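Local coordinates for uncharacterized SnoaL-like Protein (Agrobacterium tumefaciens str. C58, PDB 3DXO) that is of unknown function but belongs to the SnoaL-like family of the NTF2 clan and is a putative isomerase, at residues A9-L13 and R81-R85. Residues are numbered along the deposited sequence; the frame is centred on the assembly and turned at random.
Sequences AQTYL and RFSWR
The ring of Phe82 takes Ala9 over one face and Tyr12 at its edge. Ala9 CB lies 4.0 Å from the Phe82 centroid and 25° off the ring normal, which meets the description of a CH-pi contact, displaced toward the CG-CD2 side of the ring. At the far end Tyr12 CD1 comes to 3.3 Å from Phe82 CZ. The two ring planes stand at 59° with centroids 5.2 Å apart, an oblique meeting. Chi1 of 61° sets Phe82 CG between its own backbone N and carbonyl carbon and directs the ring from strand 79-87 against the face of helix 3-17. Two residues further along the strand, Leu13 CD2 rests 4.1 Å from Trp84 CB, touching the root of that side chain while the indole NE1 is hydrogen-bonded to Asp99 OD2. No hydrogen bond crosses, and the join is apolar. Ala9, Tyr12 and Leu13 are spaced i, i+3, i+4 and so share one helix face, matched by the alternate strand residues Phe82 and Trp84. Tyr12 OH makes a weak hydrogen bond to a PEG molecule, probably from the crystallisation liquor, which may mark a pocket. An N-terminal helix packed on a curved, mostly antiparallel sheet is characteristic of the NTF2-like alpha+beta fold.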
loop_
_atom_site.group_PDB
_atom_site.type_symbol
_atom_site.label_atom_id
_atom_site.label_comp_id
_atom_site.label_asym_id
_atom_site.label_seq_id
_atom_site.Cartn_x
_atom_site.Cartn_y
_atom_site.Cartn_z
ATOM N N ALA B 9 -1.617 13.579 -2.457
ATOM C CA ALA B 9 -0.689 13.457 -1.335
ATOM C C ALA B 9 -0.693 14.764 -0.531
ATOM O O ALA B 9 -0.810 14.759 0.706
ATOM C CB ALA B 9 0.691 13.126 -1.824
ATOM N N GLN B 10 -0.642 15.884 -1.243
ATOM C CA GLN B 10 -0.639 17.205 -0.591
ATOM C C GLN B 10 -1.896 17.512 0.153
ATOM O O GLN B 10 -1.813 18.044 1.227
ATOM C CB GLN B 10 -0.401 18.321 -1.593
ATOM C CG GLN B 10 1.005 18.316 -2.139
ATOM C CD GLN B 10 1.147 19.183 -3.334
ATOM O OE1 GLN B 10 0.177 19.461 -4.023
ATOM N NE2 GLN B 10 2.363 19.611 -3.606
ATOM N N THR B 11 -3.050 17.207 -0.434
ATOM C CA THR B 11 -4.363 17.420 0.201
ATOM C C THR B 11 -4.469 16.555 1.453
ATOM O O THR B 11 -4.977 16.995 2.489
ATOM C CB THR B 11 -5.518 17.043 -0.763
ATOM O OG1 THR B 11 -5.506 17.923 -1.890
ATOM C CG2 THR B 11 -6.854 17.132 -0.069
ATOM N N TYR B 12 -3.984 15.321 1.349
ATOM C CA TYR B 12 -4.006 14.411 2.485
ATOM C C TYR B 12 -3.152 14.982 3.643
ATOM O O TYR B 12 -3.656 15.137 4.761
ATOM C CB TYR B 12 -3.534 13.013 2.055
ATOM C CG TYR B 12 -3.363 12.034 3.184
ATOM C CD1 TYR B 12 -2.174 11.978 3.880
ATOM C CD2 TYR B 12 -4.392 11.180 3.573
ATOM C CE1 TYR B 12 -2.003 11.109 4.916
ATOM C CE2 TYR B 12 -4.231 10.300 4.619
ATOM C CZ TYR B 12 -3.023 10.267 5.280
ATOM O OH TYR B 12 -2.798 9.395 6.331
ATOM N N LEU B 13 -1.887 15.317 3.363
ATOM C CA LEU B 13 -0.989 15.833 4.397
ATOM C C LEU B 13 -1.441 17.186 4.964
ATOM O O LEU B 13 -1.214 17.473 6.142
ATOM C CB LEU B 13 0.453 15.922 3.872
ATOM C CG LEU B 13 1.209 14.582 3.659
ATOM C CD1 LEU B 13 2.619 14.805 3.044
ATOM C CD2 LEU B 13 1.308 13.764 4.952
ATOM N N ARG B 81 0.115 6.445 -3.973
ATOM C CA ARG B 81 1.069 6.029 -2.951
ATOM C C ARG B 81 2.095 7.122 -2.723
ATOM O O ARG B 81 2.626 7.702 -3.677
ATOM C CB ARG B 81 1.849 4.788 -3.359
ATOM C CG ARG B 81 3.030 4.546 -2.407
ATOM C CD ARG B 81 3.894 3.364 -2.753
ATOM N NE ARG B 81 4.585 3.507 -4.020
ATOM C CZ ARG B 81 5.623 2.770 -4.370
ATOM N NH1 ARG B 81 6.120 1.878 -3.538
ATOM N NH2 ARG B 81 6.182 2.932 -5.553
ATOM N N PHE B 82 2.397 7.364 -1.457
ATOM C CA PHE B 82 3.371 8.369 -1.085
ATOM C C PHE B 82 3.918 8.093 0.290
ATOM O O PHE B 82 3.333 7.324 1.077
ATOM C CB PHE B 82 2.743 9.768 -1.112
ATOM C CG PHE B 82 1.597 9.936 -0.166
ATOM C CD1 PHE B 82 1.811 10.353 1.135
ATOM C CD2 PHE B 82 0.299 9.673 -0.578
ATOM C CE1 PHE B 82 0.720 10.497 2.034
ATOM C CE2 PHE B 82 -0.773 9.805 0.299
ATOM C CZ PHE B 82 -0.567 10.218 1.600
ATOM N N SER B 83 5.053 8.725 0.571
ATOM C CA SER B 83 5.707 8.605 1.872
ATOM C C SER B 83 5.959 9.971 2.481
ATOM O O SER B 83 6.019 10.972 1.772
ATOM C CB SER B 83 6.990 7.797 1.782
ATOM O OG SER B 83 6.658 6.448 1.500
ATOM N N TRP B 84 6.068 9.989 3.812
ATOM C CA TRP B 84 6.260 11.219 4.558
ATOM C C TRP B 84 7.161 10.961 5.753
ATOM O O TRP B 84 7.267 9.834 6.191
ATOM C CB TRP B 84 4.901 11.761 5.039
ATOM C CG TRP B 84 4.147 10.748 5.791
ATOM C CD1 TRP B 84 3.216 9.898 5.285
ATOM C CD2 TRP B 84 4.290 10.411 7.188
ATOM N NE1 TRP B 84 2.740 9.078 6.284
ATOM C CE2 TRP B 84 3.391 9.361 7.456
ATOM C CE3 TRP B 84 5.086 10.895 8.225
ATOM C CZ2 TRP B 84 3.277 8.757 8.720
ATOM C CZ3 TRP B 84 4.961 10.308 9.500
ATOM C CH2 TRP B 84 4.059 9.251 9.727
ATOM N N ARG B 85 7.768 12.023 6.275
ATOM C CA ARG B 85 8.637 11.975 7.430
ATOM C C ARG B 85 7.994 12.763 8.570
ATOM O O ARG B 85 7.311 13.765 8.333
ATOM C CB ARG B 85 9.983 12.627 7.086
ATOM C CG ARG B 85 10.747 12.050 5.884
ATOM C CD ARG B 85 10.965 10.550 6.012
ATOM N NE ARG B 85 11.681 10.220 7.231
ATOM C CZ ARG B 85 11.765 9.004 7.744
ATOM N NH1 ARG B 85 11.170 7.992 7.137
ATOM N NH2 ARG B 85 12.426 8.805 8.879
#